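Local coordinates for AT5G66160 protein (Arabidopsis thaliana, PDB 7BVW), which takes part in sorting vacuolar proteins along the post-Golgi route, probably as a sorting receptor, and carries a zinc-binding RING-H2 domain that functions as an E3 ligase, at residues C31-E36 / N56-W61; R45-Q50 / S68-K73; F17-S22 / E36-G41. All coordinates share one frame; numbering follows the deposited sequence.

Contact 1. Residues C31-E36 / N56-W61; sequences CAICLE and NCIDSW. With ZN (zinc ion), chain C.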
# COMPACT_ATOMS: atom_id res chain seq x y z
N CYS A 31 5.40 0.14 8.55
CA CYS A 31 5.00 -0.60 7.36
C CYS A 31 5.05 -2.09 7.66
O CYS A 31 6.10 -2.62 8.05
CB CYS A 31 5.92 -0.25 6.19
SG CYS A 31 5.58 -1.19 4.69
N ALA A 32 3.92 -2.78 7.46
CA ALA A 32 3.84 -4.20 7.77
C ALA A 32 4.63 -5.06 6.80
O ALA A 32 4.94 -6.21 7.11
CB ALA A 32 2.38 -4.66 7.79
N ILE A 33 4.97 -4.53 5.62
CA ILE A 33 5.64 -5.33 4.60
C ILE A 33 7.14 -5.44 4.89
O ILE A 33 7.74 -6.50 4.68
CB ILE A 33 5.36 -4.74 3.21
CG1 ILE A 33 3.87 -4.86 2.88
CG2 ILE A 33 6.20 -5.44 2.15
CD1 ILE A 33 3.51 -4.39 1.49
N CYS A 34 7.76 -4.36 5.37
CA CYS A 34 9.19 -4.35 5.65
C CYS A 34 9.52 -4.21 7.13
O CYS A 34 10.69 -4.34 7.49
CB CYS A 34 9.88 -3.23 4.86
SG CYS A 34 9.46 -1.56 5.41
N LEU A 35 8.52 -3.94 7.97
CA LEU A 35 8.63 -3.82 9.43
C LEU A 35 9.40 -2.59 9.88
O LEU A 35 9.68 -2.46 11.08
CB LEU A 35 9.25 -5.07 10.06
CG LEU A 35 8.55 -6.41 9.81
CD1 LEU A 35 9.08 -7.47 10.77
CD2 LEU A 35 7.03 -6.27 9.93
N GLU A 36 9.75 -1.69 8.98
CA GLU A 36 10.44 -0.46 9.34
C GLU A 36 9.44 0.63 9.71
O GLU A 36 8.39 0.76 9.07
CB GLU A 36 11.33 0.02 8.19
CG GLU A 36 12.30 -1.02 7.67
CD GLU A 36 13.46 -1.27 8.61
OE1 GLU A 36 13.65 -0.47 9.56
OE2 GLU A 36 14.19 -2.27 8.41
N ASN A 56 6.84 1.81 -2.30
CA ASN A 56 7.64 0.80 -2.97
C ASN A 56 7.31 -0.60 -2.46
O ASN A 56 7.38 -1.58 -3.22
CB ASN A 56 9.13 1.09 -2.79
CG ASN A 56 9.62 2.16 -3.74
OD1 ASN A 56 9.04 2.37 -4.80
ND2 ASN A 56 10.72 2.82 -3.37
N CYS A 57 6.97 -0.72 -1.18
CA CYS A 57 6.71 -2.04 -0.61
C CYS A 57 5.41 -2.64 -1.15
O CYS A 57 5.39 -3.79 -1.59
CB CYS A 57 6.66 -1.95 0.92
SG CYS A 57 8.27 -1.69 1.68
N ILE A 58 4.32 -1.87 -1.13
CA ILE A 58 3.04 -2.40 -1.58
C ILE A 58 3.01 -2.56 -3.09
O ILE A 58 2.37 -3.48 -3.61
CB ILE A 58 1.88 -1.51 -1.07
CG1 ILE A 58 0.53 -2.18 -1.34
CG2 ILE A 58 1.94 -0.12 -1.69
CD1 ILE A 58 0.38 -3.52 -0.65
N ASP A 59 3.71 -1.68 -3.83
CA ASP A 59 3.80 -1.84 -5.28
C ASP A 59 4.46 -3.17 -5.63
O ASP A 59 3.99 -3.89 -6.52
CB ASP A 59 4.59 -0.68 -5.89
CG ASP A 59 3.78 0.60 -5.96
OD1 ASP A 59 2.64 0.61 -5.44
OD2 ASP A 59 4.28 1.59 -6.53
N SER A 60 5.53 -3.52 -4.92
CA SER A 60 6.20 -4.79 -5.15
C SER A 60 5.27 -5.96 -4.85
O SER A 60 5.21 -6.94 -5.60
CB SER A 60 7.46 -4.88 -4.30
OG SER A 60 7.89 -6.22 -4.15
N TRP A 61 4.53 -5.87 -3.74
CA TRP A 61 3.65 -6.96 -3.34
C TRP A 61 2.54 -7.18 -4.35
O TRP A 61 2.25 -8.32 -4.73
CB TRP A 61 3.06 -6.68 -1.95
CG TRP A 61 2.02 -7.68 -1.55
CD1 TRP A 61 0.66 -7.51 -1.59
CD2 TRP A 61 2.24 -9.01 -1.08
NE1 TRP A 61 0.03 -8.65 -1.15
CE2 TRP A 61 0.98 -9.59 -0.83
CE3 TRP A 61 3.39 -9.77 -0.83
CZ2 TRP A 61 0.83 -10.88 -0.35
CZ3 TRP A 61 3.24 -11.06 -0.35
CH2 TRP A 61 1.97 -11.60 -0.12
ZN ZN C . 7.82 -0.87 3.85
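C31 and C57 illustrate how a small zinc domain can join a loop to a helix without a single hydrogen bond between them. The SG of C31 lies 2.4 Å from the zinc ion, a length matched by the sulfurs of C34 and C57, and H54, just before the helix, completes the four ligands through ND1. With its sulfur anti to the backbone N (chi1 176°), C31 faces the helix, and its SG also packs against C57 CB at 4.0 Å. I33 carries the apolar packing; its backbone N makes a weak bond to C31 SG. The two branches of I33 divide the work: CG2 rests on C57 CB at 3.7 Å, while the longer arm carries CD1 over the helix backbone, 3.7 Å from I58 CA. There CD1 also meets the end of I58, CD1 to CD1 at 3.9 Å, and brushes the CB of W61, whose indole leads away. C34 comes back to the metal from the other end of the turn, its CB 3.9 Å from C57 SG. Its sulfur accepts the N-H of E36 over 3.6 Å, a long but fairly straight bond (160°) that would probably draw off some of the thiolate charge. Backbone bonds from L35 N to C31 O and from C31 N to E36 O close the turn around these ligands. This is a zinc knuckle set against the central helix, the first metal site of a RING finger; in RING ligases generally, the isoleucine between the paired cysteines and the helix tryptophan help form the groove that receives the E2 enzyme, a role probably kept here.

Contact 2. Residues R45-Q50 / S68-K73; sequences RLLPCQ and SCPVCK. With ZN (zinc ion), chain D.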
# COMPACT_ATOMS: atom_id res chain seq x y z
N ARG A 45 1.41 4.55 0.21
CA ARG A 45 0.22 4.30 -0.58
C ARG A 45 -0.89 3.78 0.32
O ARG A 45 -0.63 3.16 1.36
CB ARG A 45 0.47 3.30 -1.71
CG ARG A 45 0.93 3.91 -3.02
CD ARG A 45 0.52 3.04 -4.20
NE ARG A 45 1.48 3.08 -5.29
CZ ARG A 45 1.57 4.06 -6.18
NH1 ARG A 45 0.76 5.10 -6.10
NH2 ARG A 45 2.48 4.01 -7.14
N LEU A 46 -2.13 4.03 -0.09
CA LEU A 46 -3.31 3.61 0.65
C LEU A 46 -4.12 2.62 -0.18
O LEU A 46 -4.37 2.86 -1.37
CB LEU A 46 -4.18 4.81 1.02
CG LEU A 46 -5.39 4.47 1.88
CD1 LEU A 46 -4.95 3.94 3.23
CD2 LEU A 46 -6.30 5.68 2.04
N LEU A 47 -4.51 1.52 0.44
CA LEU A 47 -5.39 0.52 -0.14
C LEU A 47 -6.83 0.79 0.28
O LEU A 47 -7.08 1.40 1.32
CB LEU A 47 -4.97 -0.89 0.29
CG LEU A 47 -3.59 -1.37 -0.17
CD1 LEU A 47 -3.40 -2.85 0.13
CD2 LEU A 47 -3.39 -1.09 -1.66
N PRO A 48 -7.81 0.33 -0.51
CA PRO A 48 -9.22 0.63 -0.17
C PRO A 48 -9.67 0.06 1.16
O PRO A 48 -10.65 0.56 1.72
CB PRO A 48 -10.00 0.02 -1.34
CG PRO A 48 -9.08 -1.00 -1.92
CD PRO A 48 -7.70 -0.43 -1.76
N CYS A 49 -8.99 -0.96 1.68
CA CYS A 49 -9.32 -1.54 2.97
C CYS A 49 -8.83 -0.69 4.14
O CYS A 49 -9.01 -1.10 5.29
CB CYS A 49 -8.74 -2.94 3.08
SG CYS A 49 -6.98 -3.01 2.68
N GLN A 50 -8.22 0.47 3.86
CA GLN A 50 -7.77 1.47 4.82
C GLN A 50 -6.43 1.13 5.48
O GLN A 50 -6.12 1.66 6.55
CB GLN A 50 -8.81 1.74 5.92
CG GLN A 50 -10.16 2.20 5.40
CD GLN A 50 -10.06 3.43 4.52
OE1 GLN A 50 -9.84 4.54 5.01
NE2 GLN A 50 -10.22 3.24 3.22
N SER A 68 -4.04 -9.01 -3.14
CA SER A 68 -4.84 -8.62 -1.99
C SER A 68 -3.96 -7.86 -1.01
O SER A 68 -2.73 -7.83 -1.13
CB SER A 68 -5.46 -9.85 -1.32
OG SER A 68 -4.47 -10.65 -0.69
N CYS A 69 -4.61 -7.25 -0.03
CA CYS A 69 -3.87 -6.55 1.02
C CYS A 69 -3.09 -7.56 1.86
O CYS A 69 -3.67 -8.54 2.34
CB CYS A 69 -4.84 -5.77 1.90
SG CYS A 69 -4.07 -5.08 3.39
N PRO A 70 -1.78 -7.36 2.06
CA PRO A 70 -1.00 -8.33 2.85
C PRO A 70 -1.31 -8.32 4.34
O PRO A 70 -0.75 -9.14 5.07
CB PRO A 70 0.45 -7.89 2.58
CG PRO A 70 0.35 -6.45 2.22
CD PRO A 70 -0.95 -6.30 1.48
N VAL A 71 -2.19 -7.43 4.82
CA VAL A 71 -2.53 -7.38 6.23
C VAL A 71 -3.87 -8.07 6.48
O VAL A 71 -3.97 -8.99 7.29
CB VAL A 71 -2.55 -5.93 6.75
CG1 VAL A 71 -3.03 -5.90 8.19
CG2 VAL A 71 -1.18 -5.30 6.62
N CYS A 72 -4.91 -7.62 5.77
CA CYS A 72 -6.26 -8.13 5.98
C CYS A 72 -6.76 -9.00 4.84
O CYS A 72 -7.89 -9.50 4.91
CB CYS A 72 -7.23 -6.96 6.20
SG CYS A 72 -7.62 -6.01 4.72
N LYS A 73 -5.95 -9.20 3.79
CA LYS A 73 -6.26 -10.09 2.67
C LYS A 73 -7.50 -9.66 1.89
O LYS A 73 -8.13 -10.48 1.22
CB LYS A 73 -6.41 -11.55 3.14
CG LYS A 73 -5.09 -12.18 3.58
ZN ZN D . -6.07 -4.31 4.32
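C49 reaches across to both C69 and C72, and its short side chain carries the metal-binding half of the contact. The CB of C49 lies 3.7 Å from C72 SG. From there the SG turns in between the backbone N and the carbonyl carbon (chi1 52°), a position that brings it onto the zinc ion at 2.3 Å and lays it 3.6 Å from C69 CB. C69 and C72 bind the same ion through their own sulfurs, and H51 supplies the fourth ligand. The approach of C49 is set by a type I turn from L47 to Q50, closed by the bond from Q50 N to L47 O.

In the facing loop the sulfur of C69 is held by two amides. V71 N donates to C69 SG at 3.3 Å, and C72 N to C69 SG at 3.6 Å, the latter nearly straight at 173°, which probably softens the negative charge. K73 N closes the same loop on C69 O. Beside the metal, L47 adds an apolar prop: its CD1 presses on C69 CB at 3.7 Å and only grazes the ring of P70 at CD. F53 of strand 52-54 touches L47, C69 and P70, joining this packing to the sheet. Ligands drawn from a turn after strand 43-46 and a knuckle after the helix make the second site of the RING cross-brace, in which ligand pairs alternate along the chain between two zinc ions.

Contact 3. Residues F17-S22 / E36-G41; sequences FTFTDS and EDYRFG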
# COMPACT_ATOMS: atom_id res chain seq x y z
N PHE A 17 0.67 9.34 -0.73
CA PHE A 17 0.86 10.54 0.08
C PHE A 17 2.20 10.45 0.79
O PHE A 17 2.83 9.39 0.85
CB PHE A 17 -0.29 10.73 1.07
CG PHE A 17 -0.50 9.56 2.00
CD1 PHE A 17 -1.22 8.45 1.59
CD2 PHE A 17 0.00 9.58 3.28
CE1 PHE A 17 -1.42 7.38 2.44
CE2 PHE A 17 -0.19 8.52 4.14
CZ PHE A 17 -0.90 7.41 3.72
N THR A 18 2.64 11.58 1.34
CA THR A 18 3.91 11.69 2.03
C THR A 18 3.69 11.62 3.54
O THR A 18 2.74 12.21 4.06
CB THR A 18 4.63 12.99 1.66
OG1 THR A 18 4.91 13.01 0.26
CG2 THR A 18 5.93 13.14 2.43
N PHE A 19 4.57 10.89 4.24
CA PHE A 19 4.47 10.75 5.69
C PHE A 19 4.92 12.04 6.35
O PHE A 19 6.12 12.28 6.52
CB PHE A 19 5.29 9.56 6.17
CG PHE A 19 5.06 9.21 7.61
CD1 PHE A 19 4.02 8.37 7.98
CD2 PHE A 19 5.89 9.71 8.60
CE1 PHE A 19 3.80 8.05 9.31
CE2 PHE A 19 5.68 9.39 9.93
CZ PHE A 19 4.64 8.56 10.29
N THR A 20 3.97 12.88 6.73
CA THR A 20 4.22 14.13 7.43
C THR A 20 3.42 14.17 8.72
O THR A 20 2.80 13.17 9.12
CB THR A 20 3.89 15.34 6.54
OG1 THR A 20 2.54 15.21 6.05
CG2 THR A 20 4.84 15.41 5.36
N ASP A 21 3.43 15.33 9.38
CA ASP A 21 2.68 15.48 10.63
C ASP A 21 1.20 15.21 10.42
O ASP A 21 0.53 14.65 11.30
CB ASP A 21 2.89 16.89 11.19
CG ASP A 21 4.30 17.11 11.70
OD1 ASP A 21 4.94 16.13 12.11
OD2 ASP A 21 4.75 18.28 11.69
N SER A 22 0.66 15.61 9.26
CA SER A 22 -0.75 15.40 8.99
C SER A 22 -1.07 13.92 8.81
O SER A 22 -2.02 13.40 9.41
CB SER A 22 -1.16 16.19 7.75
OG SER A 22 -2.49 15.89 7.36
N GLU A 36 9.75 -1.69 8.98
CA GLU A 36 10.44 -0.46 9.34
C GLU A 36 9.44 0.63 9.71
O GLU A 36 8.39 0.76 9.07
CB GLU A 36 11.33 0.02 8.19
CG GLU A 36 12.30 -1.02 7.67
CD GLU A 36 13.46 -1.27 8.61
OE1 GLU A 36 13.65 -0.47 9.56
OE2 GLU A 36 14.19 -2.27 8.41
N ASP A 37 9.76 1.39 10.74
CA ASP A 37 8.92 2.53 11.12
C ASP A 37 9.01 3.61 10.05
O ASP A 37 10.08 3.90 9.52
CB ASP A 37 9.35 3.10 12.47
CG ASP A 37 9.21 2.09 13.60
OD1 ASP A 37 8.36 1.18 13.47
OD2 ASP A 37 9.93 2.21 14.60
N TYR A 38 7.86 4.21 9.74
CA TYR A 38 7.84 5.29 8.76
C TYR A 38 8.71 6.45 9.22
O TYR A 38 8.76 6.78 10.41
CB TYR A 38 6.41 5.79 8.53
CG TYR A 38 5.45 4.76 7.96
CD1 TYR A 38 5.69 4.14 6.74
CD2 TYR A 38 4.27 4.44 8.64
CE1 TYR A 38 4.80 3.20 6.22
CE2 TYR A 38 3.38 3.51 8.13
CZ TYR A 38 3.65 2.89 6.92
OH TYR A 38 2.75 1.98 6.41
N ARG A 39 9.42 7.06 8.27
CA ARG A 39 10.23 8.23 8.53
C ARG A 39 9.62 9.44 7.83
O ARG A 39 8.94 9.30 6.81
CB ARG A 39 11.68 8.02 8.06
CG ARG A 39 12.45 6.96 8.84
CD ARG A 39 13.93 6.99 8.47
NE ARG A 39 14.72 6.06 9.28
CZ ARG A 39 15.16 4.88 8.87
NH1 ARG A 39 15.87 4.11 9.69
NH2 ARG A 39 14.89 4.46 7.64
N PHE A 40 9.87 10.62 8.40
CA PHE A 40 9.32 11.85 7.84
C PHE A 40 9.75 12.03 6.39
O PHE A 40 10.94 11.93 6.07
CB PHE A 40 9.76 13.05 8.68
CG PHE A 40 9.46 14.38 8.05
CD1 PHE A 40 8.22 14.97 8.21
CD2 PHE A 40 10.42 15.04 7.29
CE1 PHE A 40 7.94 16.20 7.63
CE2 PHE A 40 10.14 16.26 6.71
CZ PHE A 40 8.90 16.84 6.88
N GLY A 41 8.78 12.29 5.52
CA GLY A 41 9.05 12.52 4.12
C GLY A 41 8.94 11.30 3.23
O GLY A 41 9.03 11.45 2.00
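F19 and G41 bring the two backbones to 5.2 Å between their CA atoms, where the 17-22 segment meets the loop that leads into strand 43-46 of this RING-H2 domain. A single backbone hydrogen bond crosses here, from G41 N to F19 O at 2.8 Å and almost straight (176°). It carries on the antiparallel pairing of the two strands, with F19 also bonded to E42. The same carbonyl oxygen receives a CA-H contact from F40. At a phi of 94° a side chain on G41 would collide with the carbonyl oxygen of F40, which explains the glycine.

F19 is the side chain that fills the junction. Swung anti to its own amide nitrogen (chi1 -170°), its ring lies with one face over Y38, whose CB sits 3.5 Å from the ring centroid in a CH-pi contact. The Y38 ring itself meets F19 only obliquely and goes on to pack edge-to-face with H54, a zinc ligand. The F19 ring also meets H24, which with E29 binds a further zinc ion. Replacing F19 by alanine would probably strip the cover from Y38 CB and leave H24 without this aromatic neighbour. Farther out, F40 CE1 touches T20 CG2, and the methyl CG2 of T18 rests 3.6 Å from G41 O.

How the contacts relate
Contacts 1 and 2 alternate along the chain, so that their two zinc ions, 14.3 Å apart, are tied together by one continuous cross-brace. The centres of these contacts lie about 11 Å apart, and direct bonds span the gap: D59 OD1 forms a salt bridge to R45 NE at 2.7 Å, and W61 NE1 probably donates to S68 O at 2.9 Å. Contact 3 shares E36 with contact 1 and reaches it through Y38 OH, 3.5 Å from C31 CA. It meets contact 2 more loosely, where the ring of F17 packs on L46 across neighbouring strands. A third zinc ion lies about 6 Å from the F19 side chain.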